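Conserved hypothetical protein (Sulfolobus solfataricus, PDB 2FNA) is an archaeal AAA+ ATPase that binds ADP and magnesium and probably couples ATP hydrolysis to a cellular task not yet identified. Local coordinates at residues Arg29-Lys43 with Leu196-Pro208. Residues are numbered along the deposited sequence; the frame is centred on the assembly and turned at random.
With ADP (adenosine-5'-diphosphate), chain D; EDO (1,2-ethanediol), chain F.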
ATOM      1  N   ARG A  29      15.951 -10.514  -0.941  1.00 35.20           N
ATOM      2  CA  ARG A  29      17.246 -10.449  -0.304  1.00 36.25           C
ATOM      3  C   ARG A  29      17.243 -10.723   1.199  1.00 34.45           C
ATOM      4  O   ARG A  29      18.294 -10.939   1.783  1.00 36.51           O
ATOM      5  CB  ARG A  29      17.866  -9.077  -0.599  1.00 36.66           C
ATOM      6  CG  ARG A  29      18.253  -8.911  -2.058  1.00 42.14           C
ATOM      7  CD  ARG A  29      18.770  -7.527  -2.384  1.00 46.75           C
ATOM      8  NE  ARG A  29      18.898  -7.355  -3.835  1.00 54.45           N
ATOM      9  CZ  ARG A  29      19.363  -6.263  -4.443  1.00 56.74           C
ATOM     10  NH1 ARG A  29      19.745  -5.204  -3.736  1.00 53.03           N
ATOM     11  NH2 ARG A  29      19.444  -6.229  -5.774  1.00 56.85           N
ATOM     12  N   ALA A  30      16.070 -10.665   1.821  1.00 32.48           N
ATOM     13  CA  ALA A  30      15.857 -11.172   3.174  1.00 28.89           C
ATOM     14  C   ALA A  30      14.529 -11.954   3.154  1.00 31.24           C
ATOM     15  O   ALA A  30      13.766 -11.869   2.195  1.00 32.14           O
ATOM     16  CB  ALA A  30      15.792 -10.029   4.160  1.00 29.00           C
ATOM     17  N   PRO A  31      14.266 -12.757   4.183  1.00 29.60           N
ATOM     18  CA  PRO A  31      12.960 -13.430   4.254  1.00 30.23           C
ATOM     19  C   PRO A  31      11.737 -12.511   4.180  1.00 30.98           C
ATOM     20  O   PRO A  31      10.650 -12.951   3.749  1.00 31.80           O
ATOM     21  CB  PRO A  31      13.028 -14.152   5.598  1.00 29.10           C
ATOM     22  CG  PRO A  31      14.490 -14.439   5.761  1.00 27.85           C
ATOM     23  CD  PRO A  31      15.171 -13.204   5.257  1.00 29.52           C
ATOM     24  N   ILE A  32      11.918 -11.261   4.621  1.00 31.03           N
ATOM     25  CA  ILE A  32      10.917 -10.208   4.472  1.00 29.12           C
ATOM     26  C   ILE A  32      11.446  -9.049   3.635  1.00 28.13           C
ATOM     27  O   ILE A  32      12.530  -8.467   3.894  1.00 28.61           O
ATOM     28  CB  ILE A  32      10.342  -9.724   5.836  1.00 33.07           C
ATOM     29  CG1 ILE A  32       9.552 -10.847   6.504  1.00 27.76           C
ATOM     30  CG2 ILE A  32       9.396  -8.521   5.640  1.00 29.28           C
ATOM     31  CD1 ILE A  32       9.176 -10.552   7.911  1.00 33.73           C
ATOM     32  N   THR A  33      10.694  -8.774   2.573  1.00 27.42           N
ATOM     33  CA  THR A  33      10.905  -7.618   1.721  1.00 29.60           C
ATOM     34  C   THR A  33       9.736  -6.647   1.984  1.00 30.42           C
ATOM     35  O   THR A  33       8.550  -7.054   1.944  1.00 30.25           O
ATOM     36  CB  THR A  33      11.022  -8.033   0.242  1.00 29.10           C
ATOM     37  OG1 THR A  33      12.223  -8.796   0.045  1.00 30.72           O
ATOM     38  CG2 THR A  33      10.993  -6.826  -0.700  1.00 30.27           C
ATOM     39  N   LEU A  34      10.089  -5.402   2.335  1.00 31.09           N
ATOM     40  CA  LEU A  34       9.122  -4.319   2.494  1.00 33.20           C
ATOM     41  C   LEU A  34       9.086  -3.477   1.222  1.00 31.85           C
ATOM     42  O   LEU A  34      10.118  -3.105   0.659  1.00 30.12           O
ATOM     43  CB  LEU A  34       9.431  -3.418   3.693  1.00 33.63           C
ATOM     44  CG  LEU A  34       9.384  -4.040   5.082  1.00 36.54           C
ATOM     45  CD1 LEU A  34       9.453  -2.906   6.071  1.00 36.60           C
ATOM     46  CD2 LEU A  34       8.126  -4.906   5.336  1.00 34.22           C
ATOM     47  N   VAL A  35       7.875  -3.214   0.755  1.00 33.16           N
ATOM     48  CA  VAL A  35       7.669  -2.305  -0.364  1.00 31.94           C
ATOM     49  C   VAL A  35       6.940  -1.096   0.199  1.00 31.88           C
ATOM     50  O   VAL A  35       5.794  -1.194   0.644  1.00 30.80           O
ATOM     51  CB  VAL A  35       6.891  -2.968  -1.540  1.00 31.17           C
ATOM     52  CG1 VAL A  35       6.725  -1.969  -2.696  1.00 30.01           C
ATOM     53  CG2 VAL A  35       7.673  -4.231  -2.071  1.00 33.52           C
ATOM     54  N   LEU A  36       7.618   0.039   0.167  1.00 31.64           N
ATOM     55  CA  LEU A  36       7.087   1.280   0.703  1.00 33.31           C
ATOM     56  C   LEU A  36       6.785   2.318  -0.384  1.00 33.68           C
ATOM     57  O   LEU A  36       7.235   2.217  -1.522  1.00 30.93           O
ATOM     58  CB  LEU A  36       8.083   1.873   1.724  1.00 33.64           C
ATOM     59  CG  LEU A  36       8.615   0.908   2.795  1.00 38.75           C
ATOM     60  CD1 LEU A  36       9.701   1.549   3.634  1.00 36.66           C
ATOM     61  CD2 LEU A  36       7.499   0.432   3.693  1.00 30.97           C
ATOM     62  N   GLY A  37       6.019   3.337   0.004  1.00 35.11           N
ATOM     63  CA  GLY A  37       5.616   4.389  -0.911  1.00 33.01           C
ATOM     64  C   GLY A  37       4.205   4.839  -0.614  1.00 30.77           C
ATOM     65  O   GLY A  37       3.395   4.057  -0.147  1.00 32.77           O
ATOM     66  N   LEU A  38       3.923   6.120  -0.854  1.00 30.63           N
ATOM     67  CA  LEU A  38       2.565   6.629  -0.718  1.00 27.51           C
ATOM     68  C   LEU A  38       1.641   5.893  -1.648  1.00 29.95           C
ATOM     69  O   LEU A  38       2.071   5.274  -2.644  1.00 32.39           O
ATOM     70  CB  LEU A  38       2.519   8.117  -1.062  1.00 31.10           C
ATOM     71  CG  LEU A  38       3.322   9.034  -0.137  1.00 31.73           C
ATOM     72  CD1 LEU A  38       3.584  10.441  -0.809  1.00 34.67           C
ATOM     73  CD2 LEU A  38       2.659   9.216   1.187  1.00 37.68           C
ATOM     74  N   ARG A  39       0.355   5.966  -1.359  1.00 28.05           N
ATOM     75  CA  ARG A  39      -0.610   5.498  -2.295  1.00 30.63           C
ATOM     76  C   ARG A  39      -0.309   5.984  -3.699  1.00 30.52           C
ATOM     77  O   ARG A  39       0.123   7.113  -3.913  1.00 31.11           O
ATOM     78  CB  ARG A  39      -2.013   5.926  -1.918  1.00 30.48           C
ATOM     79  CG  ARG A  39      -2.661   5.042  -0.952  1.00 45.88           C
ATOM     80  CD  ARG A  39      -4.102   5.449  -0.746  1.00 53.28           C
ATOM     81  NE  ARG A  39      -4.395   5.425   0.665  1.00 57.94           N
ATOM     82  CZ  ARG A  39      -4.551   4.325   1.382  1.00 65.31           C
ATOM     83  NH1 ARG A  39      -4.474   3.120   0.816  1.00 65.39           N
ATOM     84  NH2 ARG A  39      -4.792   4.437   2.683  1.00 70.81           N
ATOM     85  N   ARG A  40      -0.534   5.086  -4.647  1.00 32.99           N
ATOM     86  CA  ARG A  40      -0.460   5.378  -6.086  1.00 31.90           C
ATOM     87  C   ARG A  40       0.927   5.629  -6.610  1.00 33.53           C
ATOM     88  O   ARG A  40       1.087   6.257  -7.665  1.00 32.70           O
ATOM     89  CB  ARG A  40      -1.403   6.530  -6.438  1.00 33.26           C
ATOM     90  CG  ARG A  40      -2.821   6.106  -6.404  1.00 35.64           C
ATOM     91  CD  ARG A  40      -3.721   7.312  -6.507  1.00 39.80           C
ATOM     92  NE  ARG A  40      -3.782   8.095  -5.271  1.00 32.96           N
ATOM     93  CZ  ARG A  40      -4.508   7.770  -4.210  1.00 35.01           C
ATOM     94  NH1 ARG A  40      -5.245   6.661  -4.193  1.00 35.73           N
ATOM     95  NH2 ARG A  40      -4.529   8.574  -3.161  1.00 37.07           N
ATOM     96  N   THR A  41       1.928   5.069  -5.927  1.00 34.79           N
ATOM     97  CA  THR A  41       3.325   5.198  -6.353  1.00 32.88           C
ATOM     98  C   THR A  41       3.837   3.966  -7.137  1.00 33.45           C
ATOM     99  O   THR A  41       4.947   3.979  -7.642  1.00 36.77           O
ATOM    100  CB  THR A  41       4.286   5.554  -5.179  1.00 32.38           C
ATOM    101  OG1 THR A  41       4.084   4.654  -4.096  1.00 27.59           O
ATOM    102  CG2 THR A  41       4.061   7.006  -4.686  1.00 35.89           C
ATOM    103  N   GLY A  42       3.016   2.930  -7.251  1.00 36.88           N
ATOM    104  CA  GLY A  42       3.325   1.768  -8.069  1.00 35.34           C
ATOM    105  C   GLY A  42       3.694   0.525  -7.298  1.00 36.80           C
ATOM    106  O   GLY A  42       4.261  -0.412  -7.884  1.00 34.95           O
ATOM    107  N   LYS A  43       3.375   0.490  -5.999  1.00 34.74           N
ATOM    108  CA  LYS A  43       3.804  -0.631  -5.151  1.00 33.38           C
ATOM    109  C   LYS A  43       3.171  -1.928  -5.653  1.00 29.71           C
ATOM    110  O   LYS A  43       3.875  -2.884  -5.917  1.00 31.54           O
ATOM    111  CB  LYS A  43       3.484  -0.407  -3.668  1.00 34.34           C
ATOM    112  CG  LYS A  43       4.154   0.798  -3.014  1.00 33.43           C
ATOM    113  CD  LYS A  43       3.783   0.913  -1.546  1.00 32.69           C
ATOM    114  CE  LYS A  43       2.279   1.164  -1.305  1.00 32.90           C
ATOM    115  NZ  LYS A  43       1.819   2.437  -1.895  1.00 26.11           N
ATOM    116  N   LEU A 196       9.849 -10.134  15.589  1.00 30.19           N
ATOM    117  CA  LEU A 196      10.690  -9.658  14.487  1.00 28.85           C
ATOM    118  C   LEU A 196      11.715  -8.586  14.886  1.00 28.97           C
ATOM    119  O   LEU A 196      12.428  -8.100  14.024  1.00 32.13           O
ATOM    120  CB  LEU A 196       9.823  -9.093  13.354  1.00 28.85           C
ATOM    121  CG  LEU A 196       8.863 -10.063  12.654  1.00 30.73           C
ATOM    122  CD1 LEU A 196       8.043  -9.343  11.582  1.00 30.21           C
ATOM    123  CD2 LEU A 196       9.649 -11.222  12.042  1.00 31.30           C
ATOM    124  N   PHE A 197      11.836  -8.260  16.174  1.00 27.98           N
ATOM    125  CA  PHE A 197      12.794  -7.255  16.585  1.00 26.12           C
ATOM    126  C   PHE A 197      14.221  -7.609  16.148  1.00 24.83           C
ATOM    127  O   PHE A 197      14.657  -8.728  16.350  1.00 26.98           O
ATOM    128  CB  PHE A 197      12.779  -7.044  18.086  1.00 23.56           C
ATOM    129  CG  PHE A 197      13.670  -5.913  18.525  1.00 25.63           C
ATOM    130  CD1 PHE A 197      13.252  -4.593  18.381  1.00 27.62           C
ATOM    131  CD2 PHE A 197      14.938  -6.159  19.027  1.00 28.00           C
ATOM    132  CE1 PHE A 197      14.082  -3.538  18.759  1.00 28.33           C
ATOM    133  CE2 PHE A 197      15.767  -5.097  19.418  1.00 28.93           C
ATOM    134  CZ  PHE A 197      15.322  -3.790  19.277  1.00 21.77           C
ATOM    135  N   GLY A 198      14.940  -6.642  15.570  1.00 26.90           N
ATOM    136  CA  GLY A 198      16.365  -6.808  15.296  1.00 26.23           C
ATOM    137  C   GLY A 198      16.678  -7.532  13.999  1.00 27.86           C
ATOM    138  O   GLY A 198      17.844  -7.717  13.660  1.00 29.62           O
ATOM    139  N   ARG A 199      15.631  -7.915  13.259  1.00 28.99           N
ATOM    140  CA  ARG A 199      15.777  -8.636  12.000  1.00 30.04           C
ATOM    141  C   ARG A 199      15.688  -7.674  10.842  1.00 29.50           C
ATOM    142  O   ARG A 199      14.819  -6.826  10.822  1.00 32.42           O
ATOM    143  CB  ARG A 199      14.690  -9.709  11.911  1.00 26.96           C
ATOM    144  CG  ARG A 199      14.914 -10.769  12.956  1.00 33.07           C
ATOM    145  CD  ARG A 199      13.730 -11.666  13.167  1.00 37.28           C
ATOM    146  NE  ARG A 199      14.108 -12.782  14.030  1.00 40.83           N
ATOM    147  CZ  ARG A 199      14.286 -12.704  15.354  1.00 50.95           C
ATOM    148  NH1 ARG A 199      14.110 -11.563  16.044  1.00 45.46           N
ATOM    149  NH2 ARG A 199      14.642 -13.798  16.016  1.00 53.42           N
ATOM    150  N   ALA A 200      16.578  -7.783   9.869  1.00 30.84           N
ATOM    151  CA  ALA A 200      16.597  -6.796   8.797  1.00 34.98           C
ATOM    152  C   ALA A 200      15.598  -7.160   7.697  1.00 34.49           C
ATOM    153  O   ALA A 200      15.392  -8.334   7.394  1.00 33.09           O
ATOM    154  CB  ALA A 200      18.009  -6.602   8.240  1.00 36.39           C
ATOM    155  N   PHE A 201      14.927  -6.133   7.170  1.00 34.44           N
ATOM    156  CA  PHE A 201      14.047  -6.269   6.026  1.00 33.38           C
ATOM    157  C   PHE A 201      14.709  -5.655   4.812  1.00 35.43           C
ATOM    158  O   PHE A 201      15.269  -4.563   4.909  1.00 38.31           O
ATOM    159  CB  PHE A 201      12.728  -5.544   6.288  1.00 36.09           C
ATOM    160  CG  PHE A 201      12.054  -5.934   7.585  1.00 33.45           C
ATOM    161  CD1 PHE A 201      12.162  -7.219   8.093  1.00 37.05           C
ATOM    162  CD2 PHE A 201      11.284  -5.008   8.281  1.00 41.83           C
ATOM    163  CE1 PHE A 201      11.545  -7.572   9.281  1.00 38.09           C
ATOM    164  CE2 PHE A 201      10.638  -5.366   9.465  1.00 36.64           C
ATOM    165  CZ  PHE A 201      10.780  -6.651   9.960  1.00 36.64           C
ATOM    166  N   SER A 202      14.658  -6.352   3.678  1.00 34.00           N
ATOM    167  CA  SER A 202      15.046  -5.777   2.396  1.00 33.27           C
ATOM    168  C   SER A 202      13.930  -4.809   2.010  1.00 32.93           C
ATOM    169  O   SER A 202      12.749  -5.213   1.870  1.00 35.02           O
ATOM    170  CB  SER A 202      15.195  -6.847   1.324  1.00 34.18           C
ATOM    171  OG  SER A 202      15.598  -6.284   0.083  1.00 32.89           O
ATOM    172  N   THR A 203      14.298  -3.539   1.849  1.00 31.89           N
ATOM    173  CA  THR A 203      13.302  -2.454   1.716  1.00 33.61           C
ATOM    174  C   THR A 203      13.479  -1.724   0.381  1.00 34.01           C
ATOM    175  O   THR A 203      14.610  -1.354  -0.001  1.00 35.01           O
ATOM    176  CB  THR A 203      13.426  -1.473   2.901  1.00 32.55           C
ATOM    177  OG1 THR A 203      13.335  -2.218   4.122  1.00 32.51           O
ATOM    178  CG2 THR A 203      12.285  -0.407   2.876  1.00 33.30           C
ATOM    179  N   VAL A 204      12.374  -1.601  -0.340  1.00 32.18           N
ATOM    180  CA  VAL A 204      12.260  -0.847  -1.590  1.00 30.82           C
ATOM    181  C   VAL A 204      11.207   0.253  -1.379  1.00 31.04           C
ATOM    182  O   VAL A 204      10.121  -0.019  -0.863  1.00 33.95           O
ATOM    183  CB  VAL A 204      11.772  -1.791  -2.689  1.00 33.32           C
ATOM    184  CG1 VAL A 204      11.666  -1.083  -3.995  1.00 45.23           C
ATOM    185  CG2 VAL A 204      12.707  -3.004  -2.812  1.00 41.62           C
ATOM    186  N   GLU A 205      11.532   1.500  -1.694  1.00 32.73           N
ATOM    187  CA  GLU A 205      10.580   2.601  -1.554  1.00 31.02           C
ATOM    188  C   GLU A 205      10.303   3.246  -2.926  1.00 33.25           C
ATOM    189  O   GLU A 205      11.225   3.579  -3.645  1.00 34.21           O
ATOM    190  CB  GLU A 205      11.101   3.665  -0.605  1.00 32.81           C
ATOM    191  CG  GLU A 205      10.083   4.787  -0.386  1.00 28.08           C
ATOM    192  CD  GLU A 205      10.547   5.895   0.560  1.00 32.49           C
ATOM    193  OE1 GLU A 205      11.729   5.890   0.976  1.00 46.96           O
ATOM    194  OE2 GLU A 205       9.697   6.768   0.881  1.00 43.96           O
ATOM    195  N   LEU A 206       9.033   3.471  -3.245  1.00 33.83           N
ATOM    196  CA  LEU A 206       8.664   4.207  -4.447  1.00 33.32           C
ATOM    197  C   LEU A 206       8.272   5.641  -4.124  1.00 33.79           C
ATOM    198  O   LEU A 206       7.293   5.891  -3.405  1.00 34.47           O
ATOM    199  CB  LEU A 206       7.539   3.508  -5.156  1.00 33.45           C
ATOM    200  CG  LEU A 206       7.853   2.090  -5.644  1.00 31.34           C
ATOM    201  CD1 LEU A 206       6.629   1.457  -6.163  1.00 35.58           C
ATOM    202  CD2 LEU A 206       8.901   2.154  -6.700  1.00 35.95           C
ATOM    203  N   LYS A 207       9.059   6.574  -4.634  1.00 32.73           N
ATOM    204  CA  LYS A 207       8.813   7.985  -4.371  1.00 36.63           C
ATOM    205  C   LYS A 207       7.996   8.509  -5.534  1.00 34.74           C
ATOM    206  O   LYS A 207       8.006   7.917  -6.604  1.00 36.94           O
ATOM    207  CB  LYS A 207      10.151   8.749  -4.149  1.00 34.98           C
ATOM    208  CG  LYS A 207      10.752   8.436  -2.750  1.00 39.56           C
ATOM    209  CD  LYS A 207      12.011   9.169  -2.481  1.00 44.51           C
ATOM    210  CE  LYS A 207      12.678   8.686  -1.178  1.00 44.14           C
ATOM    211  NZ  LYS A 207      11.775   8.819   0.040  1.00 48.95           N
ATOM    212  N   PRO A 208       7.245   9.595  -5.316  1.00 35.88           N
ATOM    213  CA  PRO A 208       6.647  10.316  -6.417  1.00 35.57           C
ATOM    214  C   PRO A 208       7.689  10.616  -7.472  1.00 35.13           C
ATOM    215  O   PRO A 208       8.883  10.792  -7.142  1.00 35.90           O
ATOM    216  CB  PRO A 208       6.232  11.641  -5.768  1.00 35.67           C
ATOM    217  CG  PRO A 208       5.952  11.278  -4.375  1.00 41.48           C
ATOM    218  CD  PRO A 208       6.971  10.242  -4.028  1.00 35.46           C
TER
HETATM  219  PB  ADP D 500       0.136   1.592  -5.207  1.00 22.86           P
HETATM  220  O1B ADP D 500       1.465   2.116  -4.766  1.00 24.48           O
HETATM  221  O2B ADP D 500      -1.012   2.456  -4.694  1.00 24.69           O
HETATM  222  O3B ADP D 500      -0.089   0.123  -5.068  1.00 18.45           O
HETATM  223  PA  ADP D 500      -0.365   1.032  -8.063  1.00 27.77           P
HETATM  224  O1A ADP D 500       0.553  -0.076  -8.470  1.00 26.22           O
HETATM  225  O2A ADP D 500      -1.725   0.548  -7.775  1.00 26.59           O
HETATM  226  O3A ADP D 500       0.150   1.958  -6.830  1.00 25.84           O
HETATM  227  O5' ADP D 500      -0.259   2.137  -9.199  1.00 22.29           O
HETATM  228  C5' ADP D 500      -1.141   3.271  -9.259  1.00 23.14           C
HETATM  229  C4' ADP D 500      -1.463   3.600 -10.715  1.00 24.82           C
HETATM  230  O4' ADP D 500      -0.366   4.211 -11.368  1.00 27.83           O
HETATM  231  C3' ADP D 500      -1.801   2.414 -11.564  1.00 24.37           C
HETATM  232  O3' ADP D 500      -2.675   2.879 -12.614  1.00 25.55           O
HETATM  233  C2' ADP D 500      -0.484   2.020 -12.195  1.00 28.70           C
HETATM  234  O2' ADP D 500      -0.647   1.353 -13.438  1.00 29.93           O
HETATM  235  C1' ADP D 500       0.132   3.375 -12.398  1.00 26.56           C
HETATM  236  N9  ADP D 500       1.586   3.433 -12.286  1.00 27.46           N
HETATM  237  C8  ADP D 500       2.281   3.698 -11.159  1.00 29.01           C
HETATM  238  N7  ADP D 500       3.586   3.746 -11.422  1.00 28.99           N
HETATM  239  C5  ADP D 500       3.742   3.486 -12.742  1.00 33.19           C
HETATM  240  C6  ADP D 500       4.866   3.385 -13.699  1.00 33.01           C
HETATM  241  N6  ADP D 500       6.137   3.545 -13.277  1.00 27.44           N
HETATM  242  N1  ADP D 500       4.588   3.132 -15.009  1.00 24.07           N
HETATM  243  C2  ADP D 500       3.327   2.981 -15.457  1.00 35.09           C
HETATM  244  N3  ADP D 500       2.258   3.067 -14.647  1.00 31.47           N
HETATM  245  C4  ADP D 500       2.414   3.317 -13.318  1.00 30.36           C
HETATM  246  C1  EDO F 502      15.181  -1.369   9.247  1.00 52.16           C
HETATM  247  O1  EDO F 502      14.427  -0.382   8.493  1.00 49.92           O
HETATM  248  C2  EDO F 502      14.735  -2.815   9.036  1.00 48.95           C
HETATM  249  O2  EDO F 502      15.794  -3.538   8.389  1.00 53.82           O
HETATM  250  O   HOH W   1      14.452  -7.990  -1.703  1.00 26.76           O
HETATM  251  O   HOH W   2       6.335   7.698  -1.933  1.00 22.96           O
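Strands 32-37 and 202-206 run parallel, their axes 4.4 Å apart, zipped by five backbone hydrogen bonds from Ser202 N to Ile32 O through to Leu206 N to Leu36 O. On the face carrying Leu34, the ring of Phe201 lies alongside Ile32, whose CG2 sits over one ring face, while Leu34 CD1 approaches Phe201 CD2 obliquely at 3.6 Å. Further along, Leu36 CD1 presses on Thr203 CG2 at 3.3 Å, closer than two methyl groups normally come. Strand 202-206 edges the five-stranded parallel sheet of a P-loop NTPase core, beside strand 32-37, which leads into a probable Walker A loop. Leu206 points to the other face, its CG anti to the carbonyl carbon (chi1 -62°), and brings CD1 within 3.4 Å of Thr41 O, packing under the loop's turn into the helix. There Thr41 OG1 donates to Leu38 O (2.6 Å). Lys43 turns twice near its end (chi3 -64°, chi4 -62°), which brings NZ to ADP O1B at 2.9 Å, with further bonds to Gly37 O and Ser178 OG. A methionine in its place would probably leave the beta-phosphate without this positive partner and the loop without its tie to Gly37 O.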